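Side-chain contacts in cystathionine gamma-synthase (Xanthomonas oryzae pv. oryzae KACC 10331, PDB 6LD7), which probably makes cystathionine in methionine biosynthesis as a pyridoxal phosphate-dependent enzyme of the trans-sulfuration family: residues S189-K194 and A261-H266; L93-V98 and D103-P108; E275-H280 and A389-A394. The protein carries 1 engineered substitution. All coordinates share one frame; numbering follows the deposited sequence.

How the contacts relate
Contacts 1 and 2 are buried, contact 3 only partly so. Contacts 1 and 3 share helix 259-277: residues 261-266 near its start meet a loop of the large-sheet domain, whereas residues 275-280, its last turn and the beta turn after it, face helix 380-396 in the domain of the five-stranded sheet. The centres of contacts 1 and 3 lie about 26 Å apart. Contact 2 stays within the large-sheet domain, joining helix 87-98 to strand 104-108, and lies across the chain's centre from the other two. A leucine methyl touches in all three, but its partners differ: a mixed apolar and hydroxyl surface in contact 1, another leucine in contact 2, an imidazole face in contact 3.

Contact 1 of 3, residues S189-K194 and A261-H266; sequences SPALQK and ARLRVH
L263, whose CD1 reaches the loop 189-194, also sets its CA in plane at the edge of the H266 ring, and Y210 meets that imidazole edge-to-face. The loop follows strand 180-184 of the large sheet in this fold type I pyridoxal phosphate enzyme; L263 stands near the start of helix 259-277, which runs from there toward the C-terminal domain. L263 points toward the loop, and with CG beside the backbone N (chi1 -78°) its methyls meet A191 and L192. Its CD1 does most of the touching: A191 CB is 3.6 Å from L263 CD1, and L192 CG lies 4.1 Å from the same methyl. L192 and L263 reach toward each other tip to tip, L192 CD1 being 4.1 Å from L263 CD2. L259, one helical turn earlier, also touches S189 and A191. Elsewhere on the segment 261-266, R264 forms a salt bridge to E268 of the second subunit, while R262 NH1 bonds to the carbonyl of Y210, next to the predicted cofactor lysine K209. The methyl also meets a polar atom: S189 OG sits 3.7 Å from L263 CD1, and this hydroxyl oxygen accepts A191 N at 3.1 Å and 146°, closing an ST turn.

Contact 2 of 3, residues L93-V98 and D103-P108; sequences LVLNAV and DTLVVP
The junction where helix 87-98 ends and the chain turns back into strand 104-108 is bridged by L95 and L105, whose side chains cross at about a right angle. The touch is methyl to methyl, L95 CD2 lying 4.0 Å from L105 CD2. L105 points its CB toward the helix, while the CB of L95 does not point at the strand, yet the end of its side chain comes nearer; with CG beside the backbone N (chi1 -60°) and CD1 continuing the chain away from CA, the second branch, CD2, is the one that meets the strand. Helix 87-98 is the connection of a beta-alpha-beta crossover between strands 80-84 and 104-108, which are parallel but not adjacent in the seven-stranded sheet. L118 and F119 of helix 113-124 pack on L95 as well, and L105 bonds through its backbone to the neighbouring strand 129-133. Nearer the connecting loop, V98 O and D103 OD2 come to 3.9 Å, two acceptors with no bond between them. D103 OD2 accepts the backbone N-H of Q100, which ties the carboxylate into that loop. K150 touches D103 and gives V98 O a weak hydrogen bond, and its positive charge would be expected to ease the closeness of the two oxygens.

Contact 3 of 3, residues E275-H280 and A389-A394; sequences ELLDGH and AGLSRA
L276, in the last turn of helix 259-277, is the first residue of the segment 275-280 to meet L391, its CD2 lying 4.4 Å from L391 CD1. Here, in the C-terminal domain of this fold type I enzyme, helix 380-396 packs beside the helix end that leads into strand 283-287 of the five-stranded sheet. L276 also rests on L384, L387 and R388 of helix 380-396. L277 comes closer: its end swings toward L391, CD2 lying 4.1 Å from L391 CD1, and it reaches F313 of strand 310-315 as well. D278 leaves the helix and G279, at phi 76°, takes the third place of a type II beta turn that H280 N closes on L277 O at 3.1 Å. The turn presents H280 to the helix from the direction opposite to L391. CG anti to the backbone N (chi1 -174°) carries the imidazole out over the leucine, and ND1 takes the backbone N-H of M282, a bond that holds the ring's rotation. The result is a CH-pi contact: L391 CD1 sits 3.6 Å from the centroid of the H280 ring, 12° off its normal, while L391 CB lies 4.0 Å from H280 CE1.

Contact 1 of 3, residues S189-K194 and A261-H266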
# COMPACT_ATOMS: atom_id res chain seq x y z
N SER C 189 -12.94 12.26 19.66
CA SER C 189 -13.08 12.43 18.19
C SER C 189 -14.15 13.46 17.93
O SER C 189 -15.01 13.73 18.76
CB SER C 189 -13.40 11.11 17.47
OG SER C 189 -14.82 10.87 17.35
N PRO C 190 -14.24 13.89 16.67
CA PRO C 190 -15.23 14.87 16.28
C PRO C 190 -16.65 14.34 16.32
O PRO C 190 -17.57 15.13 16.37
CB PRO C 190 -14.89 15.20 14.84
CG PRO C 190 -13.46 14.69 14.66
CD PRO C 190 -13.33 13.50 15.57
N ALA C 191 -16.84 13.03 16.29
CA ALA C 191 -18.21 12.50 16.34
C ALA C 191 -18.81 12.75 17.73
O ALA C 191 -20.00 12.64 17.84
CB ALA C 191 -18.18 11.01 16.07
N LEU C 192 -18.02 12.85 18.79
CA LEU C 192 -18.52 12.93 20.20
C LEU C 192 -18.36 14.31 20.86
O LEU C 192 -19.00 14.57 21.87
CB LEU C 192 -17.84 11.81 21.00
CG LEU C 192 -18.25 10.40 20.63
CD1 LEU C 192 -17.62 9.36 21.55
CD2 LEU C 192 -19.78 10.29 20.58
N GLN C 193 -17.60 15.22 20.26
CA GLN C 193 -17.32 16.53 20.87
C GLN C 193 -16.81 17.42 19.76
O GLN C 193 -15.84 16.99 18.98
CB GLN C 193 -16.33 16.41 22.05
CG GLN C 193 -16.06 17.70 22.77
CD GLN C 193 -15.11 17.48 23.93
OE1 GLN C 193 -13.84 17.33 23.76
NE2 GLN C 193 -15.70 17.51 25.12
N LYS C 194 -17.34 18.61 19.74
CA LYS C 194 -17.02 19.66 18.75
C LYS C 194 -16.61 20.95 19.43
O LYS C 194 -17.38 21.91 19.56
CB LYS C 194 -18.22 19.86 17.84
CG LYS C 194 -18.52 18.67 16.94
CD LYS C 194 -19.75 18.89 16.03
CE LYS C 194 -19.51 20.10 15.15
NZ LYS C 194 -20.55 20.19 14.10
N ALA C 261 -20.07 4.04 13.15
CA ALA C 261 -20.48 2.64 13.35
C ALA C 261 -19.62 2.01 14.43
O ALA C 261 -20.14 1.21 15.23
CB ALA C 261 -20.36 1.87 12.08
N ARG C 262 -18.32 2.32 14.45
CA ARG C 262 -17.43 1.81 15.50
C ARG C 262 -17.82 2.39 16.89
O ARG C 262 -17.97 1.61 17.88
CB ARG C 262 -15.95 2.15 15.23
CG ARG C 262 -15.42 1.28 14.08
CD ARG C 262 -13.94 1.52 13.75
NE ARG C 262 -13.75 2.78 13.02
CZ ARG C 262 -13.13 3.85 13.52
NH1 ARG C 262 -12.72 3.85 14.78
NH2 ARG C 262 -12.89 4.90 12.74
N LEU C 263 -18.01 3.66 16.98
CA LEU C 263 -18.31 4.34 18.30
C LEU C 263 -19.66 3.83 18.87
O LEU C 263 -19.81 3.79 20.10
CB LEU C 263 -18.34 5.86 18.09
CG LEU C 263 -16.94 6.48 18.01
CD1 LEU C 263 -17.04 7.93 17.60
CD2 LEU C 263 -16.09 6.29 19.27
N ARG C 264 -20.63 3.50 18.07
CA ARG C 264 -21.89 2.94 18.65
C ARG C 264 -21.56 1.66 19.43
O ARG C 264 -22.02 1.52 20.53
CB ARG C 264 -22.90 2.58 17.59
CG ARG C 264 -23.47 3.81 16.88
CD ARG C 264 -24.22 3.14 15.76
NE ARG C 264 -24.69 4.05 14.77
CZ ARG C 264 -25.93 4.06 14.31
NH1 ARG C 264 -26.83 3.27 14.82
NH2 ARG C 264 -26.27 4.94 13.40
N VAL C 265 -20.71 0.80 18.91
CA VAL C 265 -20.38 -0.46 19.61
C VAL C 265 -19.43 -0.13 20.76
O VAL C 265 -19.59 -0.71 21.84
CB VAL C 265 -19.83 -1.49 18.64
CG1 VAL C 265 -19.46 -2.76 19.40
CG2 VAL C 265 -20.79 -1.76 17.51
N HIS C 266 -18.38 0.71 20.54
CA HIS C 266 -17.42 1.03 21.60
C HIS C 266 -18.25 1.48 22.82
O HIS C 266 -17.96 1.10 23.96
CB HIS C 266 -16.49 2.21 21.18
CG HIS C 266 -15.37 1.89 20.26
ND1 HIS C 266 -14.30 1.14 20.67
CD2 HIS C 266 -15.06 2.39 19.05
CE1 HIS C 266 -13.46 1.07 19.67
NE2 HIS C 266 -13.87 1.86 18.68

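Contact 2 of 3, residues L93-V98 and D103-P108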
# COMPACT_ATOMS: atom_id res chain seq x y z
N LEU C 93 3.16 21.79 15.19
CA LEU C 93 2.69 22.79 14.21
C LEU C 93 2.00 24.00 14.90
O LEU C 93 2.33 25.19 14.63
CB LEU C 93 1.75 22.04 13.29
CG LEU C 93 1.04 22.97 12.30
CD1 LEU C 93 2.03 23.74 11.46
CD2 LEU C 93 0.08 22.20 11.46
N VAL C 94 1.08 23.76 15.82
CA VAL C 94 0.38 24.87 16.51
C VAL C 94 1.38 25.74 17.29
O VAL C 94 1.24 26.92 17.20
CB VAL C 94 -0.68 24.35 17.45
CG1 VAL C 94 -1.26 25.49 18.26
CG2 VAL C 94 -1.74 23.54 16.69
N LEU C 95 2.26 25.15 18.06
CA LEU C 95 3.29 25.90 18.82
C LEU C 95 4.07 26.84 17.90
O LEU C 95 4.29 27.98 18.32
CB LEU C 95 4.26 24.96 19.52
CG LEU C 95 3.62 24.00 20.53
CD1 LEU C 95 4.73 23.07 21.06
CD2 LEU C 95 2.95 24.75 21.65
N ASN C 96 4.46 26.38 16.72
CA ASN C 96 5.24 27.19 15.77
C ASN C 96 4.32 28.20 15.07
O ASN C 96 4.76 29.31 14.79
CB ASN C 96 5.91 26.31 14.73
CG ASN C 96 7.17 25.67 15.25
OD1 ASN C 96 8.24 26.28 15.20
ND2 ASN C 96 7.06 24.42 15.70
N ALA C 97 3.08 27.90 14.75
CA ALA C 97 2.27 28.90 14.05
C ALA C 97 1.84 30.00 15.01
O ALA C 97 1.57 31.13 14.60
CB ALA C 97 1.05 28.29 13.44
N VAL C 98 1.67 29.67 16.27
CA VAL C 98 1.00 30.62 17.17
C VAL C 98 1.97 31.35 18.07
O VAL C 98 1.60 32.42 18.46
CB VAL C 98 -0.08 29.91 17.99
CG1 VAL C 98 -0.71 30.82 18.97
CG2 VAL C 98 -1.15 29.41 17.09
N ASP C 103 5.94 35.07 24.55
CA ASP C 103 4.53 34.61 24.68
C ASP C 103 4.52 33.53 25.76
O ASP C 103 5.48 32.79 25.92
CB ASP C 103 3.93 33.98 23.44
CG ASP C 103 3.71 34.93 22.31
OD1 ASP C 103 3.73 36.09 22.60
OD2 ASP C 103 3.52 34.48 21.14
N THR C 104 3.36 33.35 26.36
CA THR C 104 3.12 32.34 27.38
C THR C 104 2.03 31.40 26.87
O THR C 104 1.02 31.86 26.31
CB THR C 104 2.75 33.04 28.71
OG1 THR C 104 3.91 33.68 29.25
CG2 THR C 104 2.35 32.03 29.73
N LEU C 105 2.20 30.15 27.19
CA LEU C 105 1.26 29.08 26.89
C LEU C 105 0.76 28.52 28.23
O LEU C 105 1.58 28.17 29.11
CB LEU C 105 1.99 27.97 26.12
CG LEU C 105 1.25 26.64 26.03
CD1 LEU C 105 0.07 26.81 25.08
CD2 LEU C 105 2.17 25.51 25.53
N VAL C 106 -0.54 28.36 28.32
CA VAL C 106 -1.14 27.69 29.49
C VAL C 106 -1.43 26.24 29.13
O VAL C 106 -2.05 26.01 28.15
CB VAL C 106 -2.43 28.41 29.91
CG1 VAL C 106 -2.99 27.75 31.14
CG2 VAL C 106 -2.16 29.87 30.14
N VAL C 107 -1.01 25.32 29.98
CA VAL C 107 -1.09 23.85 29.80
C VAL C 107 -1.82 23.27 30.98
O VAL C 107 -1.49 23.60 32.11
CB VAL C 107 0.35 23.32 29.75
CG1 VAL C 107 0.36 21.85 29.69
CG2 VAL C 107 1.00 23.92 28.54
N PRO C 108 -2.72 22.30 30.78
CA PRO C 108 -3.33 21.58 31.88
C PRO C 108 -2.27 20.82 32.66
O PRO C 108 -1.44 20.24 32.03
CB PRO C 108 -4.28 20.57 31.23
CG PRO C 108 -4.51 21.17 29.86
CD PRO C 108 -3.21 21.85 29.47

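Contact 3 of 3, residues E275-H280 and A389-A394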
# COMPACT_ATOMS: atom_id res chain seq x y z
N GLU C 275 -20.85 -0.58 34.21
CA GLU C 275 -21.80 -1.28 35.11
C GLU C 275 -21.10 -2.44 35.87
O GLU C 275 -21.44 -2.63 37.02
CB GLU C 275 -22.99 -1.91 34.36
CG GLU C 275 -24.22 -1.05 34.25
CD GLU C 275 -25.42 -1.55 35.03
OE1 GLU C 275 -25.24 -1.85 36.21
OE2 GLU C 275 -26.54 -1.66 34.43
N LEU C 276 -20.32 -3.32 35.24
CA LEU C 276 -19.70 -4.46 35.99
C LEU C 276 -18.72 -3.90 37.03
O LEU C 276 -18.70 -4.35 38.17
CB LEU C 276 -18.96 -5.36 35.02
CG LEU C 276 -18.02 -6.38 35.66
CD1 LEU C 276 -18.88 -7.55 36.21
CD2 LEU C 276 -17.00 -6.88 34.66
N LEU C 277 -17.91 -2.91 36.67
CA LEU C 277 -16.76 -2.50 37.51
C LEU C 277 -17.27 -1.61 38.66
O LEU C 277 -16.77 -1.71 39.75
CB LEU C 277 -15.71 -1.76 36.69
CG LEU C 277 -15.00 -2.58 35.62
CD1 LEU C 277 -14.01 -1.70 34.92
CD2 LEU C 277 -14.31 -3.82 36.18
N ASP C 278 -18.25 -0.77 38.43
CA ASP C 278 -18.66 0.20 39.46
C ASP C 278 -19.37 -0.53 40.63
O ASP C 278 -20.40 -1.11 40.40
CB ASP C 278 -19.63 1.22 38.87
CG ASP C 278 -20.00 2.32 39.86
OD1 ASP C 278 -19.12 2.81 40.60
OD2 ASP C 278 -21.14 2.75 39.81
N GLY C 279 -18.83 -0.41 41.83
CA GLY C 279 -19.32 -1.13 43.02
C GLY C 279 -18.92 -2.60 43.05
O GLY C 279 -19.29 -3.22 43.97
N HIS C 280 -18.16 -3.19 42.12
CA HIS C 280 -17.66 -4.57 42.29
C HIS C 280 -16.74 -4.57 43.52
O HIS C 280 -16.00 -3.58 43.75
CB HIS C 280 -16.97 -5.07 41.03
CG HIS C 280 -16.56 -6.49 41.06
ND1 HIS C 280 -15.51 -6.92 41.84
CD2 HIS C 280 -17.04 -7.58 40.39
CE1 HIS C 280 -15.33 -8.21 41.66
NE2 HIS C 280 -16.27 -8.65 40.80
N ALA C 389 -13.14 -12.90 34.90
CA ALA C 389 -12.10 -13.91 35.28
C ALA C 389 -10.85 -13.14 35.75
O ALA C 389 -10.15 -13.58 36.70
CB ALA C 389 -11.85 -14.90 34.15
N GLY C 390 -10.62 -11.94 35.24
CA GLY C 390 -9.50 -11.12 35.74
C GLY C 390 -9.74 -10.68 37.20
O GLY C 390 -8.84 -10.79 38.02
N LEU C 391 -10.95 -10.24 37.53
CA LEU C 391 -11.27 -9.77 38.90
C LEU C 391 -11.19 -10.95 39.89
O LEU C 391 -10.73 -10.80 41.03
CB LEU C 391 -12.68 -9.19 38.84
CG LEU C 391 -12.79 -7.84 38.13
CD1 LEU C 391 -14.25 -7.43 38.04
CD2 LEU C 391 -11.98 -6.77 38.83
N SER C 392 -11.53 -12.14 39.41
CA SER C 392 -11.44 -13.41 40.16
C SER C 392 -9.99 -13.85 40.43
O SER C 392 -9.64 -14.11 41.59
CB SER C 392 -12.22 -14.41 39.38
OG SER C 392 -12.14 -15.62 40.02
N ARG C 393 -9.12 -13.82 39.42
CA ARG C 393 -7.67 -14.04 39.67
C ARG C 393 -7.13 -13.05 40.69
O ARG C 393 -6.33 -13.51 41.60
CB ARG C 393 -6.80 -13.84 38.45
CG ARG C 393 -6.83 -14.94 37.40
CD ARG C 393 -5.89 -14.36 36.29
NE ARG C 393 -6.80 -14.59 35.26
CZ ARG C 393 -7.34 -13.87 34.33
NH1 ARG C 393 -7.02 -12.67 33.94
NH2 ARG C 393 -8.28 -14.53 33.73
N ALA C 394 -7.47 -11.77 40.55
CA ALA C 394 -7.02 -10.72 41.49
C ALA C 394 -7.51 -11.04 42.93
O ALA C 394 -6.75 -10.87 43.85
CB ALA C 394 -7.54 -9.35 41.10